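Local coordinates for Mlr6093 protein (Mesorhizobium loti, PDB 2QJ8) that probably acts as a zinc-dependent hydrolase of the succinylglutamate desuccinylase/aspartoacylase family, cleaving amide or ester bonds in a substrate not yet defined, at residues T51-L59 and T96-N107; G61-V69 and I81-P89. All blocks are in the same frame, centred on the assembly; numbering follows the deposited sequence. Where two conformers were deposited one is given.

Interaction 1: residues T51-L59 and T96-N107; sequences TGGNHGNEL and TRNTPIDGKNLN
The imidazole of His55 carries the Arg97 guanidinium flat on one face, in the His-Gly-Asn-Glu sequence (His55 to Glu58) that matches the His-x-x-Glu zinc signature of aspartoacylase relatives and probably serves the same purpose here. The guanidinium plane is only 14° from the ring's, and the two centres are 3.6 Å apart. Arginine suits this place because its flat head can stack while its N-H groups bond outward, NH2 to Ser142 O. The head reaches the ring with Arg97 CG anti to its own backbone nitrogen (chi1 -178°) and the chain extended as far as NE. At the ring edge His55 ND1 donates to Arg97 O at 2.8 Å, within the ring plane but from above the carbonyl plane, so stack and bond together limit the ring's rotation. Over the opposite face, offset toward the rim, is Asn54 ND2, which donates almost straight (169°) to Asn105 OD1 at 3.2 Å. Glycine suits position 56, since a CB built there would run into Thr96 O; Gly56 N makes a weak bond of 2.9 Å to that oxygen. Water 1 closes the join, donating to Asn54 O at 2.6 Å and accepting from Leu106 N at 3.2 Å.

Interaction 2: residues G61-V69 and I81-P89; sequences GPILARRLV and IIIVPEINP
The guanidinium of Arg66 and the carboxylate of Glu86 meet edge to edge, their planes just 5° apart, in a salt bridge made along the rims of the two groups. Arg66 NH2 makes weak bonds to both carboxylate oxygens, Glu86 OE1 at 3.1 Å and OE2, while Arg66 NE reaches Glu86 OE2 at 3.3 Å on its syn lone pair. Glutamate's length lets the chain bend at chi2 (93°) and still bring the carboxylate alongside the guanidinium, with Glu86 OE2 3.4 Å from Pro62 CB. With an alanine at this position the buried Arg66 charge would probably lose its mate in this contact, and the head would be freer to turn. Arg66 NH2 also makes a weak bond to Pro289 O of the second subunit, whose Leu293 packs on Pro85. Beyond the salt bridge the contact is apolar. Ala65 is small enough to let the strand end close in, its CB 3.6 Å from Pro85 CB, and the branched Ile83 sends CG2 to Ala65 and CD1 to Leu68 CB (3.7 Å) and Val69. Helix 61-69 and strand 81-84 run roughly antiparallel, their N-to-C directions 142° apart, as in a beta-alpha-beta crossover of the zinc carboxypeptidase-like alpha/beta fold.

Strand 47-52 leads into the loop of interaction 1 and runs parallel to strand 79-84 of interaction 2, so the two contacts, with centres about 14 Å apart, are built on neighbouring strands. Their backbones join where Gly52 O lies 2.9 Å from Ile87 N, probably a hydrogen bond. Asn88 then links both sides of interaction 1: its ND2 is 2.9 Å from Thr99 OG1 and also bonds to Asn54 O. In one of its two conformers Glu58, in the putative zinc signature, accepts from Gly61 N at the start of the helix used by interaction 2. Interaction 1 thus holds the putative zinc-binding His55 and Glu58, while interaction 2 is the buried helix-strand packing next to it.

Interaction 1: residues T51-L59 and T96-N107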
# COMPACT_ATOMS: atom_id res chain seq x y z
N THR A 51 -3.65 -20.57 5.92
CA THR A 51 -3.61 -19.43 6.82
C THR A 51 -3.48 -18.09 6.06
O THR A 51 -2.81 -18.02 5.03
CB THR A 51 -2.46 -19.54 7.85
OG1 THR A 51 -1.19 -19.65 7.19
CG2 THR A 51 -2.63 -20.73 8.78
N GLY A 52 -4.15 -17.06 6.57
CA GLY A 52 -3.99 -15.67 6.10
C GLY A 52 -3.81 -14.76 7.29
O GLY A 52 -4.00 -15.17 8.43
N GLY A 53 -3.45 -13.51 7.04
CA GLY A 53 -3.45 -12.50 8.09
C GLY A 53 -2.47 -12.61 9.21
O GLY A 53 -2.77 -12.19 10.31
N ASN A 54 -1.30 -13.20 8.95
CA ASN A 54 -0.22 -13.18 9.94
C ASN A 54 0.19 -11.73 10.19
O ASN A 54 0.62 -11.40 11.29
CB ASN A 54 1.01 -13.96 9.47
CG ASN A 54 2.17 -13.85 10.47
OD1 ASN A 54 2.14 -14.47 11.51
ND2 ASN A 54 3.20 -13.06 10.14
N HIS A 55 0.12 -10.89 9.15
CA HIS A 55 0.42 -9.47 9.26
C HIS A 55 -0.84 -8.67 9.00
O HIS A 55 -1.65 -9.07 8.21
CB HIS A 55 1.52 -9.06 8.30
CG HIS A 55 2.82 -9.73 8.57
ND1 HIS A 55 3.57 -9.48 9.71
CD2 HIS A 55 3.53 -10.62 7.84
CE1 HIS A 55 4.67 -10.23 9.67
NE2 HIS A 55 4.68 -10.91 8.54
N GLY A 56 -0.98 -7.53 9.63
CA GLY A 56 -2.22 -6.77 9.52
C GLY A 56 -2.50 -5.79 8.39
O GLY A 56 -3.63 -5.30 8.23
N ASN A 57 -1.49 -5.51 7.60
CA ASN A 57 -1.63 -4.57 6.50
C ASN A 57 -1.74 -5.27 5.11
O ASN A 57 -1.42 -4.66 4.10
CB ASN A 57 -0.51 -3.50 6.62
CG ASN A 57 0.93 -4.10 6.89
OD1 ASN A 57 1.18 -5.31 6.75
ND2 ASN A 57 1.86 -3.21 7.26
N GLU A 58 -2.24 -6.51 5.10
CA GLU A 58 -2.37 -7.31 3.90
C GLU A 58 -3.70 -8.01 3.97
O GLU A 58 -3.86 -8.95 4.75
CB GLU A 58 -1.24 -8.35 3.85
CG GLU A 58 -0.99 -8.98 2.47
CD GLU A 58 -2.18 -9.68 1.87
OE1 GLU A 58 -2.72 -10.64 2.48
OE2 GLU A 58 -2.58 -9.26 0.76
N LEU A 59 -4.66 -7.55 3.17
CA LEU A 59 -5.97 -8.16 3.19
C LEU A 59 -6.29 -9.06 2.03
O LEU A 59 -7.31 -9.71 2.10
CB LEU A 59 -7.04 -7.10 3.41
CG LEU A 59 -7.16 -6.55 4.84
CD1 LEU A 59 -7.58 -7.57 5.89
CD2 LEU A 59 -5.89 -5.83 5.27
N THR A 96 -1.41 -2.69 11.53
CA THR A 96 -0.03 -2.83 11.92
C THR A 96 0.57 -4.08 11.26
O THR A 96 -0.16 -5.01 10.90
CB THR A 96 0.04 -2.93 13.46
OG1 THR A 96 -0.79 -1.91 14.05
CG2 THR A 96 1.42 -2.73 13.95
N ARG A 97 1.88 -4.11 11.10
CA ARG A 97 2.51 -5.29 10.52
C ARG A 97 2.48 -6.42 11.51
O ARG A 97 2.11 -7.52 11.17
CB ARG A 97 3.95 -5.05 10.10
CG ARG A 97 4.52 -6.31 9.44
CD ARG A 97 5.56 -5.97 8.45
NE ARG A 97 5.94 -7.16 7.69
CZ ARG A 97 5.25 -7.69 6.68
NH1 ARG A 97 4.06 -7.22 6.29
NH2 ARG A 97 5.73 -8.77 6.09
N ASN A 98 2.85 -6.14 12.74
CA ASN A 98 2.88 -7.15 13.77
C ASN A 98 1.87 -6.89 14.87
O ASN A 98 1.17 -5.87 14.88
CB ASN A 98 4.33 -7.27 14.24
CG ASN A 98 5.24 -7.78 13.12
OD1 ASN A 98 4.88 -8.72 12.40
ND2 ASN A 98 6.36 -7.12 12.92
N THR A 99 1.79 -7.84 15.79
CA THR A 99 0.83 -7.79 16.87
C THR A 99 1.01 -6.49 17.67
O THR A 99 2.09 -6.25 18.21
CB THR A 99 0.98 -9.01 17.76
OG1 THR A 99 0.98 -10.19 16.95
CG2 THR A 99 -0.14 -9.09 18.81
N PRO A 100 -0.04 -5.65 17.73
CA PRO A 100 0.11 -4.39 18.45
C PRO A 100 0.29 -4.50 19.97
O PRO A 100 0.92 -3.62 20.56
CB PRO A 100 -1.19 -3.65 18.12
CG PRO A 100 -2.16 -4.71 17.82
CD PRO A 100 -1.38 -5.76 17.12
N ILE A 101 -0.21 -5.57 20.60
CA ILE A 101 -0.10 -5.71 22.06
C ILE A 101 1.32 -5.99 22.55
O ILE A 101 1.81 -5.32 23.47
CB ILE A 101 -1.05 -6.80 22.61
CG1 ILE A 101 -2.51 -6.34 22.43
CG2 ILE A 101 -0.80 -7.08 24.10
CD1 ILE A 101 -3.52 -7.32 22.94
N ASP A 102 1.98 -6.97 21.92
CA ASP A 102 3.34 -7.40 22.33
C ASP A 102 4.47 -7.02 21.37
O ASP A 102 5.63 -7.26 21.68
CB ASP A 102 3.36 -8.91 22.66
CG ASP A 102 3.01 -9.81 21.50
OD1 ASP A 102 2.70 -9.31 20.42
OD2 ASP A 102 3.00 -11.04 21.69
N GLY A 103 4.12 -6.46 20.20
CA GLY A 103 5.11 -6.06 19.19
C GLY A 103 5.72 -7.21 18.40
O GLY A 103 6.57 -6.96 17.55
N LYS A 104 5.26 -8.45 18.61
CA LYS A 104 5.88 -9.62 18.01
C LYS A 104 5.25 -10.02 16.69
O LYS A 104 4.05 -9.84 16.43
CB LYS A 104 5.88 -10.83 18.97
CG LYS A 104 6.52 -10.55 20.34
CD LYS A 104 6.48 -11.73 21.33
CE LYS A 104 7.15 -11.31 22.63
NZ LYS A 104 6.96 -12.28 23.76
N ASN A 105 6.11 -10.53 15.82
CA ASN A 105 5.74 -11.09 14.53
C ASN A 105 5.36 -12.52 14.87
O ASN A 105 6.21 -13.34 15.26
CB ASN A 105 6.92 -10.98 13.57
CG ASN A 105 6.71 -11.67 12.23
OD1 ASN A 105 5.72 -12.36 11.96
ND2 ASN A 105 7.65 -11.44 11.35
N LEU A 106 4.07 -12.77 14.77
CA LEU A 106 3.43 -14.04 15.11
C LEU A 106 4.09 -15.26 14.45
O LEU A 106 4.23 -16.32 15.09
CB LEU A 106 1.93 -13.95 14.76
CG LEU A 106 1.05 -15.18 14.88
CD1 LEU A 106 1.08 -15.66 16.32
CD2 LEU A 106 -0.40 -14.87 14.43
N ASN A 107 4.47 -15.10 13.20
CA ASN A 107 5.14 -16.13 12.43
C ASN A 107 6.49 -16.51 13.03
O ASN A 107 6.74 -17.71 13.22
CB ASN A 107 5.27 -15.70 10.96
CG ASN A 107 5.82 -16.79 10.06
OD1 ASN A 107 7.02 -17.08 10.08
ND2 ASN A 107 4.96 -17.34 9.20
O HOH W 1 2.66 -10.66 12.81

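Interaction 2: residues G61-V69 and I81-P89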
# COMPACT_ATOMS: atom_id res chain seq x y z
N GLY A 61 -4.89 -11.91 1.08
CA GLY A 61 -4.84 -13.27 1.62
C GLY A 61 -6.13 -13.61 2.35
O GLY A 61 -6.77 -14.60 2.01
N PRO A 62 -6.50 -12.85 3.40
CA PRO A 62 -7.80 -13.02 4.04
C PRO A 62 -9.01 -13.07 3.10
O PRO A 62 -9.88 -13.93 3.28
CB PRO A 62 -7.87 -11.84 4.97
CG PRO A 62 -6.45 -11.72 5.44
CD PRO A 62 -5.67 -11.91 4.17
N ILE A 63 -9.03 -12.22 2.09
CA ILE A 63 -10.12 -12.19 1.09
C ILE A 63 -10.13 -13.47 0.27
O ILE A 63 -11.18 -14.10 0.13
CB ILE A 63 -10.02 -10.96 0.19
CG1 ILE A 63 -10.45 -9.71 0.98
CG2 ILE A 63 -10.88 -11.13 -1.07
CD1 ILE A 63 -9.90 -8.39 0.37
N LEU A 64 -8.97 -13.86 -0.26
CA LEU A 64 -8.82 -15.11 -0.99
C LEU A 64 -9.23 -16.30 -0.12
O LEU A 64 -9.89 -17.20 -0.59
CB LEU A 64 -7.36 -15.29 -1.50
CG LEU A 64 -7.11 -16.48 -2.43
CD1 LEU A 64 -8.02 -16.42 -3.67
CD2 LEU A 64 -5.64 -16.53 -2.84
N ALA A 65 -8.81 -16.31 1.15
CA ALA A 65 -9.20 -17.35 2.08
C ALA A 65 -10.72 -17.46 2.24
O ALA A 65 -11.24 -18.56 2.32
CB ALA A 65 -8.51 -17.11 3.49
N ARG A 66 -11.41 -16.33 2.33
CA ARG A 66 -12.84 -16.31 2.42
C ARG A 66 -13.50 -16.78 1.13
O ARG A 66 -14.59 -17.36 1.16
CB ARG A 66 -13.33 -14.92 2.76
CG ARG A 66 -13.10 -14.55 4.18
CD ARG A 66 -13.19 -13.07 4.33
NE ARG A 66 -12.87 -12.69 5.69
CZ ARG A 66 -13.71 -12.72 6.70
NH1 ARG A 66 -14.97 -13.14 6.56
NH2 ARG A 66 -13.25 -12.34 7.90
N ARG A 67 -12.88 -16.51 -0.02
CA ARG A 67 -13.42 -17.07 -1.27
C ARG A 67 -13.37 -18.60 -1.29
O ARG A 67 -14.31 -19.25 -1.74
CB ARG A 67 -12.67 -16.52 -2.46
CG ARG A 67 -12.97 -15.08 -2.69
CD ARG A 67 -12.17 -14.54 -3.85
NE ARG A 67 -12.64 -13.20 -4.19
CZ ARG A 67 -12.12 -12.39 -5.11
NH1 ARG A 67 -11.10 -12.75 -5.89
NH2 ARG A 67 -12.69 -11.21 -5.27
N LEU A 68 -12.26 -19.15 -0.80
CA LEU A 68 -12.03 -20.61 -0.69
C LEU A 68 -13.05 -21.22 0.25
O LEU A 68 -13.58 -22.30 -0.02
CB LEU A 68 -10.61 -20.91 -0.18
CG LEU A 68 -9.45 -20.64 -1.14
CD1 LEU A 68 -8.15 -20.65 -0.37
CD2 LEU A 68 -9.44 -21.65 -2.26
N VAL A 69 -13.32 -20.52 1.37
CA VAL A 69 -14.36 -20.91 2.33
C VAL A 69 -15.72 -21.11 1.65
O VAL A 69 -16.42 -22.07 1.96
CB VAL A 69 -14.47 -19.92 3.52
CG1 VAL A 69 -15.76 -20.14 4.30
CG2 VAL A 69 -13.26 -20.06 4.43
N ILE A 81 -9.62 -29.87 4.63
CA ILE A 81 -9.04 -28.53 4.46
C ILE A 81 -9.53 -27.66 5.59
O ILE A 81 -10.74 -27.51 5.79
CB ILE A 81 -9.39 -27.88 3.10
CG1 ILE A 81 -8.88 -28.75 1.97
CG2 ILE A 81 -8.75 -26.44 3.06
CD1 ILE A 81 -9.30 -28.32 0.55
N ILE A 82 -8.59 -27.13 6.37
CA ILE A 82 -8.90 -26.22 7.45
C ILE A 82 -8.42 -24.84 6.99
O ILE A 82 -7.36 -24.73 6.39
CB ILE A 82 -8.17 -26.62 8.80
CG1 ILE A 82 -8.51 -28.05 9.24
CG2 ILE A 82 -8.53 -25.65 9.88
CD1 ILE A 82 -7.63 -28.57 10.46
N ILE A 83 -9.22 -23.79 7.23
CA ILE A 83 -8.85 -22.41 6.84
C ILE A 83 -9.06 -21.43 7.98
O ILE A 83 -10.13 -21.46 8.61
CB ILE A 83 -9.66 -21.88 5.60
CG1 ILE A 83 -9.51 -22.82 4.39
CG2 ILE A 83 -9.17 -20.47 5.19
CD1 ILE A 83 -10.42 -22.49 3.15
N VAL A 84 -8.02 -20.63 8.26
CA VAL A 84 -8.07 -19.54 9.26
C VAL A 84 -7.70 -18.26 8.49
O VAL A 84 -6.52 -17.96 8.30
CB VAL A 84 -7.20 -19.83 10.52
CG1 VAL A 84 -5.83 -20.34 10.17
CG2 VAL A 84 -7.14 -18.61 11.45
N PRO A 85 -8.73 -17.52 7.98
CA PRO A 85 -8.41 -16.35 7.14
C PRO A 85 -7.60 -15.24 7.74
O PRO A 85 -6.83 -14.65 6.99
CB PRO A 85 -9.81 -15.86 6.63
CG PRO A 85 -10.66 -17.08 6.74
CD PRO A 85 -10.20 -17.66 8.07
N GLU A 86 -7.70 -15.01 9.05
CA GLU A 86 -6.92 -13.99 9.76
C GLU A 86 -6.41 -14.58 11.06
O GLU A 86 -7.12 -14.58 12.07
CB GLU A 86 -7.76 -12.74 10.12
CG GLU A 86 -8.38 -11.99 8.96
CD GLU A 86 -9.79 -12.41 8.62
OE1 GLU A 86 -10.65 -12.49 9.54
OE2 GLU A 86 -10.06 -12.61 7.42
N ILE A 87 -5.18 -15.09 11.05
CA ILE A 87 -4.58 -15.62 12.26
C ILE A 87 -4.16 -14.51 13.24
O ILE A 87 -3.99 -14.81 14.43
CB ILE A 87 -3.37 -16.62 12.01
CG1 ILE A 87 -2.14 -15.92 11.38
CG2 ILE A 87 -3.84 -17.82 11.26
CD1 ILE A 87 -0.89 -16.83 11.13
N ASN A 88 -4.01 -13.26 12.79
CA ASN A 88 -3.62 -12.15 13.68
C ASN A 88 -4.65 -11.01 13.61
O ASN A 88 -4.35 -9.93 13.06
CB ASN A 88 -2.19 -11.67 13.33
CG ASN A 88 -1.56 -10.81 14.42
OD1 ASN A 88 -2.24 -10.30 15.30
ND2 ASN A 88 -0.26 -10.61 14.33
N PRO A 89 -5.87 -11.24 14.15
CA PRO A 89 -6.91 -10.19 14.12
C PRO A 89 -6.54 -8.90 14.77
O PRO A 89 -6.99 -7.87 14.33
CB PRO A 89 -8.10 -10.85 14.84
CG PRO A 89 -7.55 -11.97 15.61
CD PRO A 89 -6.36 -12.46 14.82